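PDB 1ZJ8: sulfite reductase [ferredoxin] from Mycobacterium tuberculosis, which catalyses the six-electron reduction of sulfite to sulfide with electrons from ferredoxin, using a siroheme and a [4Fe-4S] cluster. Local coordinates for residues L124-S128 with N143-H147; D134-I138 with G362-T367. All coordinates share one frame; numbering follows the deposited sequence.

Read from the N terminus, the chain first lays down helix 118-131, then strands 135-138 and 144-149 of an antiparallel sheet. Contact 1 (124-128 with 143-147) closes this short loop, bringing the helix back over the second of the two strands. Contact 2 (134-138 with 362-367) starts within that loop and ends more than 220 residues later, so the two cross along the chain. It adds strand 363-365, from the second ferredoxin-like half domain, to the edge of the sheet that holds strands 135-138 and 144-149. The contacts meet at Thr135, whose O and OG1 probably bond to Ser128 OG and His147 N of contact 1, respectively.

Contact 1 of 2, residues L124-S128 with N143-H147; sequences LGQIS and NVQYH. With SRM (siroheme), chain E.
Helix 124-128 and strand 144-147 run nearly parallel, their axes 16° apart and 10.0 Å away at closest, a spacing that lets the Tyr146 side chain bridge them. That side chain points from the strand toward the helix, where Tyr146 OH donates to Leu124 O at 3.0 Å, meeting a lone pair in the carbonyl plane, with a C=O...donor angle of 105°. The same oxygen accepts the helical bond from Ser128 N, so one carbonyl serves two donors. Around the phenol, Ser128 CB sits at the ring edge, 3.5 Å from Tyr146 CE1, while Ile127 CG2 approaches obliquely, 3.7 Å from Tyr146 CZ. The Leu124 side chain crosses the tyrosine at about a right angle, and Leu124 CG reaches Val144 CG2 at 4.2 Å. Alternate residues of the strand point to the other face of the sheet, where siroheme lies: His147 NE2 donates almost straight (170°) to O2A of the siroheme at 3.1 Å, and Gln145 NE2 makes a weak bond to its O1A. One strand thus serves both the helical layer and the cofactor pocket. Strand 104-109 flanks it, pairing through Met107 and Val109, and Arg108 holds Gln145 OE1; on the helix side, Leu161 and Ile157 of helix 154-162 pack against Leu124 and Ile127.

Contact 2 of 2, residues D134-I138 with G362-T367; sequences DTADI and GRVSGT
Two sound backbone hydrogen bonds tie Asp134-Ile138 to Gly362-Thr367, two segments whose strands run antiparallel but twisted: Ile138 N donates to Gly362 O at 2.7 Å, and Val364 N to Ala136 O at 3.1 Å. A weak one, from Gly366 N to Asp134 O, follows where the strand gives way to the helix. Asp137 and Arg363 form a non-hydrogen-bonded pair, and their side chains lie side by side, pointing the same way. This is the salt bridge of the contact, a side-on grip in which Arg363 NH2 meets Asp137 OD2 at 2.9 Å and Arg363 NE meets Asp137 OD1 at 3.2 Å, each on the syn side. Bends at chi2 and chi3 fold the arginine back alongside the carboxylate, leaving the two planes 37° apart. At the other end Asp134 reaches the first turn of helix 366-379: its OD1 accepts from Thr367 N at 3.1 Å and its OD2 from Thr367 OG1 at 3.0 Å. Thr129 also binds Asp134 OD1. The apolar part lies on the face bearing Ala136 and Val364, where Ile138 CD1 meets Val364 CG2 at 3.4 Å and Leu369 packs on both Ala136 and Val364. A carboxylate at a helix N terminus should be favoured by the helix dipole, consistent with Asp134 being ionised. The Asp137 side chain lies about 6 Å from the siroheme and has a long, weak ion pair with Arg442, so the join between the half domains combines charge pairing with sheet bonding.

Contact 1 of 2, residues L124-S128 with N143-H147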
ATOM      1  N   LEU A 124       1.981   8.760  17.727  1.00 38.22           N
ATOM      2  CA  LEU A 124       1.485   9.069  16.395  1.00 38.55           C
ATOM      3  C   LEU A 124       0.370  10.112  16.421  1.00 38.40           C
ATOM      4  O   LEU A 124       0.324  11.010  15.584  1.00 38.12           O
ATOM      5  CB  LEU A 124       0.965   7.796  15.736  1.00 38.70           C
ATOM      6  CG  LEU A 124       1.978   7.025  14.896  1.00 40.04           C
ATOM      7  CD1 LEU A 124       3.441   7.315  15.279  1.00 40.76           C
ATOM      8  CD2 LEU A 124       1.692   5.519  14.992  1.00 39.64           C
ATOM      9  N   GLY A 125      -0.525   9.986  17.386  1.00 38.46           N
ATOM     10  CA  GLY A 125      -1.666  10.875  17.469  1.00 38.79           C
ATOM     11  C   GLY A 125      -1.264  12.289  17.807  1.00 38.85           C
ATOM     12  O   GLY A 125      -1.774  13.244  17.224  1.00 38.85           O
ATOM     13  N   GLN A 126      -0.339  12.406  18.754  1.00 39.07           N
ATOM     14  CA  GLN A 126       0.131  13.701  19.240  1.00 39.07           C
ATOM     15  C   GLN A 126       1.038  14.429  18.256  1.00 38.90           C
ATOM     16  O   GLN A 126       0.906  15.642  18.087  1.00 38.55           O
ATOM     17  CB  GLN A 126       0.846  13.492  20.552  1.00 39.13           C
ATOM     18  CG  GLN A 126      -0.104  13.009  21.636  1.00 40.13           C
ATOM     19  CD  GLN A 126       0.600  12.417  22.822  1.00 40.02           C
ATOM     20  OE1 GLN A 126       1.824  12.223  22.813  1.00 41.53           O
ATOM     21  NE2 GLN A 126      -0.173  12.121  23.866  1.00 40.53           N
ATOM     22  N   ILE A 127       1.942  13.686  17.611  1.00 38.72           N
ATOM     23  CA  ILE A 127       2.732  14.210  16.504  1.00 38.89           C
ATOM     24  C   ILE A 127       1.786  14.892  15.506  1.00 39.14           C
ATOM     25  O   ILE A 127       2.033  16.036  15.117  1.00 39.02           O
ATOM     26  CB  ILE A 127       3.560  13.097  15.742  1.00 38.80           C
ATOM     27  CG1 ILE A 127       4.500  12.275  16.659  1.00 39.15           C
ATOM     28  CG2 ILE A 127       4.403  13.696  14.658  1.00 38.50           C
ATOM     29  CD1 ILE A 127       5.064  12.989  17.853  1.00 38.98           C
ATOM     30  N   SER A 128       0.712  14.196  15.100  1.00 39.43           N
ATOM     31  CA  SER A 128      -0.177  14.685  14.030  1.00 39.47           C
ATOM     32  C   SER A 128      -0.865  15.975  14.449  1.00 39.82           C
ATOM     33  O   SER A 128      -0.843  16.977  13.703  1.00 39.85           O
ATOM     34  CB  SER A 128      -1.245  13.649  13.671  1.00 39.62           C
ATOM     35  OG  SER A 128      -2.176  14.142  12.703  1.00 39.85           O
ATOM     36  N   ASN A 143       1.127   1.745   6.794  1.00 31.96           N
ATOM     37  CA  ASN A 143       1.712   2.985   7.330  1.00 31.92           C
ATOM     38  C   ASN A 143       0.689   4.110   7.647  1.00 31.74           C
ATOM     39  O   ASN A 143      -0.472   4.072   7.231  1.00 31.34           O
ATOM     40  CB  ASN A 143       2.738   3.525   6.331  1.00 32.03           C
ATOM     41  CG  ASN A 143       3.926   2.595   6.155  1.00 33.08           C
ATOM     42  OD1 ASN A 143       4.286   1.862   7.081  1.00 32.60           O
ATOM     43  ND2 ASN A 143       4.545   2.622   4.965  1.00 32.78           N
ATOM     44  N   VAL A 144       1.140   5.099   8.407  1.00 31.84           N
ATOM     45  CA  VAL A 144       0.464   6.381   8.467  1.00 32.32           C
ATOM     46  C   VAL A 144       1.311   7.389   7.758  1.00 32.54           C
ATOM     47  O   VAL A 144       2.534   7.280   7.750  1.00 32.36           O
ATOM     48  CB  VAL A 144       0.259   6.919   9.877  1.00 32.22           C
ATOM     49  CG1 VAL A 144      -0.874   6.203  10.537  1.00 33.19           C
ATOM     50  CG2 VAL A 144       1.520   6.794  10.685  1.00 33.16           C
ATOM     51  N   GLN A 145       0.640   8.372   7.174  1.00 33.02           N
ATOM     52  CA  GLN A 145       1.292   9.486   6.535  1.00 33.66           C
ATOM     53  C   GLN A 145       0.773  10.777   7.097  1.00 34.29           C
ATOM     54  O   GLN A 145      -0.451  10.934   7.295  1.00 34.34           O
ATOM     55  CB  GLN A 145       1.007   9.475   5.045  1.00 33.52           C
ATOM     56  CG  GLN A 145       1.672   8.361   4.316  1.00 32.81           C
ATOM     57  CD  GLN A 145       1.653   8.579   2.829  1.00 33.35           C
ATOM     58  OE1 GLN A 145       2.433   7.986   2.115  1.00 32.13           O
ATOM     59  NE2 GLN A 145       0.764   9.443   2.351  1.00 34.22           N
ATOM     60  N   TYR A 146       1.708  11.696   7.338  1.00 35.20           N
ATOM     61  CA  TYR A 146       1.409  13.041   7.834  1.00 36.00           C
ATOM     62  C   TYR A 146       1.517  14.001   6.663  1.00 36.62           C
ATOM     63  O   TYR A 146       2.192  13.682   5.695  1.00 37.27           O
ATOM     64  CB  TYR A 146       2.447  13.443   8.871  1.00 36.56           C
ATOM     65  CG  TYR A 146       2.498  12.629  10.156  1.00 36.56           C
ATOM     66  CD1 TYR A 146       1.422  12.605  11.033  1.00 37.98           C
ATOM     67  CD2 TYR A 146       3.654  11.939  10.525  1.00 37.11           C
ATOM     68  CE1 TYR A 146       1.482  11.896  12.251  1.00 38.01           C
ATOM     69  CE2 TYR A 146       3.736  11.220  11.741  1.00 37.44           C
ATOM     70  CZ  TYR A 146       2.640  11.207  12.606  1.00 38.39           C
ATOM     71  OH  TYR A 146       2.668  10.514  13.814  1.00 37.65           O
ATOM     72  N   HIS A 147       0.851  15.151   6.719  1.00 37.22           N
ATOM     73  CA  HIS A 147       1.072  16.220   5.722  1.00 37.83           C
ATOM     74  C   HIS A 147       1.238  17.579   6.415  1.00 38.54           C
ATOM     75  O   HIS A 147       1.136  17.665   7.645  1.00 38.77           O
ATOM     76  CB  HIS A 147      -0.069  16.266   4.713  1.00 37.66           C
ATOM     77  CG  HIS A 147       0.012  15.214   3.659  1.00 37.03           C
ATOM     78  ND1 HIS A 147      -0.829  14.126   3.627  1.00 36.53           N
ATOM     79  CD2 HIS A 147       0.819  15.093   2.581  1.00 38.41           C
ATOM     80  CE1 HIS A 147      -0.546  13.378   2.576  1.00 37.20           C
ATOM     81  NE2 HIS A 147       0.455  13.940   1.925  1.00 38.04           N
TER
HETATM   82 FE   SRM E 557       2.588   4.932  -4.038  1.00 36.68          FE
HETATM   83  CHA SRM E 557       4.284   7.384  -5.707  1.00 39.33           C
HETATM   84  CHB SRM E 557       0.816   7.274  -2.428  1.00 37.03           C
HETATM   85  CHC SRM E 557       1.010   2.593  -2.417  1.00 31.66           C
HETATM   86  CHD SRM E 557       2.614   2.972  -6.883  1.00 36.19           C
HETATM   87  NA  SRM E 557       2.692   6.926  -3.919  1.00 38.55           N
HETATM   88  C1A SRM E 557       3.530   7.759  -4.575  1.00 39.78           C
HETATM   89  C2A SRM E 557       3.589   9.138  -3.994  1.00 40.69           C
HETATM   90  CMA SRM E 557       4.779   9.252  -3.092  1.00 40.05           C
HETATM   91  CDA SRM E 557       3.506  10.215  -5.040  1.00 42.56           C
HETATM   92  CEA SRM E 557       4.743  10.954  -5.441  1.00 44.84           C
HETATM   93  O3A SRM E 557       5.669  10.323  -5.960  1.00 47.29           O
HETATM   94  O4A SRM E 557       4.846  12.176  -5.254  1.00 46.66           O
HETATM   95  C3A SRM E 557       2.317   9.154  -3.215  1.00 40.44           C
HETATM   96  CAA SRM E 557       2.403   9.857  -1.902  1.00 40.25           C
HETATM   97  CBA SRM E 557       2.023  11.273  -2.242  1.00 41.43           C
HETATM   98  CCA SRM E 557       1.329  11.930  -1.093  1.00 42.67           C
HETATM   99  O1A SRM E 557       0.502  11.268  -0.429  1.00 41.33           O
HETATM  100  O2A SRM E 557       1.619  13.120  -0.821  1.00 43.03           O
HETATM  101  C4A SRM E 557       1.925   7.717  -3.161  1.00 39.08           C
HETATM  102  NB  SRM E 557       1.281   4.959  -2.570  1.00 35.16           N
HETATM  103  C1B SRM E 557       0.661   5.972  -1.961  1.00 34.63           C
HETATM  104  C2B SRM E 557      -0.167   5.588  -0.767  1.00 33.18           C
HETATM  105  CMB SRM E 557      -0.085   6.554   0.382  1.00 32.44           C
HETATM  106  CDB SRM E 557      -1.588   5.517  -1.216  1.00 33.03           C
HETATM  107  CEB SRM E 557      -2.626   5.166  -0.211  1.00 33.40           C
HETATM  108  O3B SRM E 557      -3.493   5.982   0.171  1.00 33.18           O
HETATM  109  O4B SRM E 557      -2.591   4.022   0.243  1.00 34.85           O
HETATM  110  C3B SRM E 557       0.402   4.209  -0.509  1.00 32.49           C
HETATM  111  CAB SRM E 557       1.611   4.282   0.386  1.00 32.29           C
HETATM  112  CBB SRM E 557       1.838   3.000   1.128  1.00 31.87           C
HETATM  113  CCB SRM E 557       3.169   3.030   1.822  1.00 31.13           C
HETATM  114  O1B SRM E 557       3.243   3.230   3.032  1.00 31.81           O
HETATM  115  O2B SRM E 557       4.211   2.826   1.208  1.00 33.57           O
HETATM  116  C4B SRM E 557       0.927   3.879  -1.880  1.00 33.82           C
HETATM  117  NC  SRM E 557       1.850   3.228  -4.573  1.00 33.63           N
HETATM  118  C1C SRM E 557       1.381   2.295  -3.720  1.00 31.18           C
HETATM  119  C2C SRM E 557       0.947   1.135  -4.348  1.00 32.91           C
HETATM  120  CDC SRM E 557       0.142   0.002  -3.805  1.00 33.13           C
HETATM  121  CEC SRM E 557       0.784  -1.138  -3.116  1.00 32.44           C
HETATM  122  O3C SRM E 557       1.998  -1.086  -2.814  1.00 31.81           O
HETATM  123  O4C SRM E 557       0.049  -2.111  -2.890  1.00 32.69           O
HETATM  124  C3C SRM E 557       1.376   1.304  -5.630  1.00 33.32           C
HETATM  125  CAC SRM E 557       1.106   0.229  -6.631  1.00 33.48           C
HETATM  126  CBC SRM E 557       1.837  -1.095  -6.546  1.00 32.83           C
HETATM  127  CCC SRM E 557       3.224  -0.926  -7.141  1.00 32.31           C
HETATM  128  O1C SRM E 557       4.102  -0.252  -6.537  1.00 28.39           O
HETATM  129  O2C SRM E 557       3.431  -1.465  -8.258  1.00 31.62           O
HETATM  130  C4C SRM E 557       1.973   2.534  -5.729  1.00 34.77           C
HETATM  131  ND  SRM E 557       3.594   4.999  -5.793  1.00 37.36           N
HETATM  132  C1D SRM E 557       3.291   4.204  -6.831  1.00 37.00           C
HETATM  133  C2D SRM E 557       3.766   4.799  -8.015  1.00 38.32           C
HETATM  134  CAD SRM E 557       4.179   3.989  -9.232  1.00 37.48           C
HETATM  135  CBD SRM E 557       5.611   3.571  -9.362  1.00 39.18           C
HETATM  136  CCD SRM E 557       6.106   2.664 -10.451  1.00 40.36           C
HETATM  137  O1D SRM E 557       6.546   1.546 -10.098  1.00 41.96           O
HETATM  138  O2D SRM E 557       6.074   3.013 -11.662  1.00 37.19           O
HETATM  139  C3D SRM E 557       4.369   5.988  -7.643  1.00 37.58           C
HETATM  140  CDD SRM E 557       5.387   6.736  -8.460  1.00 38.97           C
HETATM  141  CED SRM E 557       6.833   6.307  -8.568  1.00 39.54           C
HETATM  142  O3D SRM E 557       7.310   5.462  -7.810  1.00 39.68           O
HETATM  143  O4D SRM E 557       7.583   6.793  -9.427  1.00 38.84           O
HETATM  144  C4D SRM E 557       4.257   6.098  -6.266  1.00 38.45           C

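Contact 2 of 2, residues D134-I138 with G362-T367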
ATOM      1  N   ASP A 134      -3.152  18.008  12.252  1.00 37.46           N
ATOM      2  CA  ASP A 134      -4.070  16.902  12.588  1.00 37.17           C
ATOM      3  C   ASP A 134      -4.353  15.965  11.398  1.00 36.80           C
ATOM      4  O   ASP A 134      -5.261  15.140  11.456  1.00 37.13           O
ATOM      5  CB  ASP A 134      -5.370  17.417  13.220  1.00 37.31           C
ATOM      6  CG  ASP A 134      -5.861  16.533  14.372  1.00 39.36           C
ATOM      7  OD1 ASP A 134      -5.021  16.105  15.213  1.00 42.16           O
ATOM      8  OD2 ASP A 134      -7.093  16.276  14.459  1.00 39.89           O
ATOM      9  N   THR A 135      -3.567  16.080  10.329  1.00 35.87           N
ATOM     10  CA  THR A 135      -3.639  15.130   9.238  1.00 35.27           C
ATOM     11  C   THR A 135      -3.018  13.798   9.675  1.00 34.61           C
ATOM     12  O   THR A 135      -1.941  13.763  10.279  1.00 34.43           O
ATOM     13  CB  THR A 135      -2.898  15.650   7.961  1.00 35.41           C
ATOM     14  OG1 THR A 135      -1.503  15.871   8.247  1.00 35.93           O
ATOM     15  CG2 THR A 135      -3.538  16.938   7.460  1.00 34.94           C
ATOM     16  N   ALA A 136      -3.712  12.713   9.347  1.00 34.06           N
ATOM     17  CA  ALA A 136      -3.215  11.358   9.556  1.00 33.53           C
ATOM     18  C   ALA A 136      -4.033  10.411   8.691  1.00 32.91           C
ATOM     19  O   ALA A 136      -5.230  10.287   8.895  1.00 32.49           O
ATOM     20  CB  ALA A 136      -3.354  10.986  11.009  1.00 33.54           C
ATOM     21  N   ASP A 137      -3.396   9.780   7.707  1.00 32.64           N
ATOM     22  CA  ASP A 137      -4.094   8.875   6.787  1.00 32.57           C
ATOM     23  C   ASP A 137      -3.405   7.512   6.746  1.00 32.27           C
ATOM     24  O   ASP A 137      -2.186   7.443   6.548  1.00 32.02           O
ATOM     25  CB  ASP A 137      -4.154   9.472   5.383  1.00 32.66           C
ATOM     26  CG  ASP A 137      -4.913  10.796   5.338  1.00 33.93           C
ATOM     27  OD1 ASP A 137      -5.860  10.966   6.154  1.00 35.55           O
ATOM     28  OD2 ASP A 137      -4.557  11.670   4.490  1.00 33.53           O
ATOM     29  N   ILE A 138      -4.180   6.440   6.952  1.00 31.99           N
ATOM     30  CA  ILE A 138      -3.627   5.091   6.992  1.00 31.89           C
ATOM     31  C   ILE A 138      -3.505   4.660   5.586  1.00 31.59           C
ATOM     32  O   ILE A 138      -4.497   4.580   4.885  1.00 31.81           O
ATOM     33  CB  ILE A 138      -4.516   4.027   7.690  1.00 31.99           C
ATOM     34  CG1 ILE A 138      -4.401   4.116   9.203  1.00 32.72           C
ATOM     35  CG2 ILE A 138      -4.095   2.604   7.301  1.00 32.51           C
ATOM     36  CD1 ILE A 138      -5.382   5.109   9.783  1.00 35.19           C
ATOM     37  N   GLY A 362      -8.943   5.212   4.557  1.00 27.60           N
ATOM     38  CA  GLY A 362      -7.774   5.471   5.400  1.00 27.38           C
ATOM     39  C   GLY A 362      -7.757   6.788   6.167  1.00 27.56           C
ATOM     40  O   GLY A 362      -6.851   7.017   6.978  1.00 27.48           O
ATOM     41  N   ARG A 363      -8.753   7.651   5.951  1.00 27.72           N
ATOM     42  CA  ARG A 363      -8.713   9.004   6.525  1.00 27.63           C
ATOM     43  C   ARG A 363      -9.093   9.023   7.980  1.00 27.36           C
ATOM     44  O   ARG A 363     -10.240   8.744   8.310  1.00 27.26           O
ATOM     45  CB  ARG A 363      -9.656   9.948   5.771  1.00 27.72           C
ATOM     46  CG  ARG A 363      -9.858  11.314   6.484  1.00 28.36           C
ATOM     47  CD  ARG A 363      -9.712  12.516   5.570  1.00 28.84           C
ATOM     48  NE  ARG A 363      -8.312  12.719   5.216  1.00 30.04           N
ATOM     49  CZ  ARG A 363      -7.895  13.559   4.269  1.00 32.09           C
ATOM     50  NH1 ARG A 363      -8.769  14.313   3.604  1.00 33.74           N
ATOM     51  NH2 ARG A 363      -6.597  13.645   3.978  1.00 31.70           N
ATOM     52  N   VAL A 364      -8.135   9.359   8.836  1.00 27.19           N
ATOM     53  CA  VAL A 364      -8.385   9.594  10.260  1.00 27.64           C
ATOM     54  C   VAL A 364      -7.753  10.951  10.643  1.00 28.08           C
ATOM     55  O   VAL A 364      -7.816  11.894   9.850  1.00 28.46           O
ATOM     56  CB  VAL A 364      -7.891   8.391  11.178  1.00 27.47           C
ATOM     57  CG1 VAL A 364      -8.720   7.119  10.934  1.00 27.63           C
ATOM     58  CG2 VAL A 364      -6.397   8.083  10.991  1.00 27.53           C
ATOM     59  N   SER A 365      -7.171  11.067  11.843  1.00 28.34           N
ATOM     60  CA  SER A 365      -6.571  12.310  12.332  1.00 28.27           C
ATOM     61  C   SER A 365      -5.858  12.065  13.669  1.00 28.54           C
ATOM     62  O   SER A 365      -6.064  11.043  14.345  1.00 28.27           O
ATOM     63  CB  SER A 365      -7.617  13.439  12.491  1.00 28.53           C
ATOM     64  OG  SER A 365      -8.644  13.138  13.441  1.00 28.81           O
ATOM     65  N   GLY A 366      -5.017  13.025  14.046  1.00 29.00           N
ATOM     66  CA  GLY A 366      -4.271  12.969  15.298  1.00 28.81           C
ATOM     67  C   GLY A 366      -5.249  12.733  16.415  1.00 29.03           C
ATOM     68  O   GLY A 366      -5.113  11.767  17.156  1.00 29.15           O
ATOM     69  N   THR A 367      -6.252  13.605  16.506  1.00 29.21           N
ATOM     70  CA  THR A 367      -7.293  13.505  17.531  1.00 29.58           C
ATOM     71  C   THR A 367      -7.900  12.130  17.582  1.00 30.05           C
ATOM     72  O   THR A 367      -8.205  11.638  18.682  1.00 30.72           O
ATOM     73  CB  THR A 367      -8.459  14.472  17.277  1.00 29.69           C
ATOM     74  OG1 THR A 367      -7.957  15.807  17.294  1.00 31.14           O
ATOM     75  CG2 THR A 367      -9.551  14.334  18.340  1.00 29.05           C
TER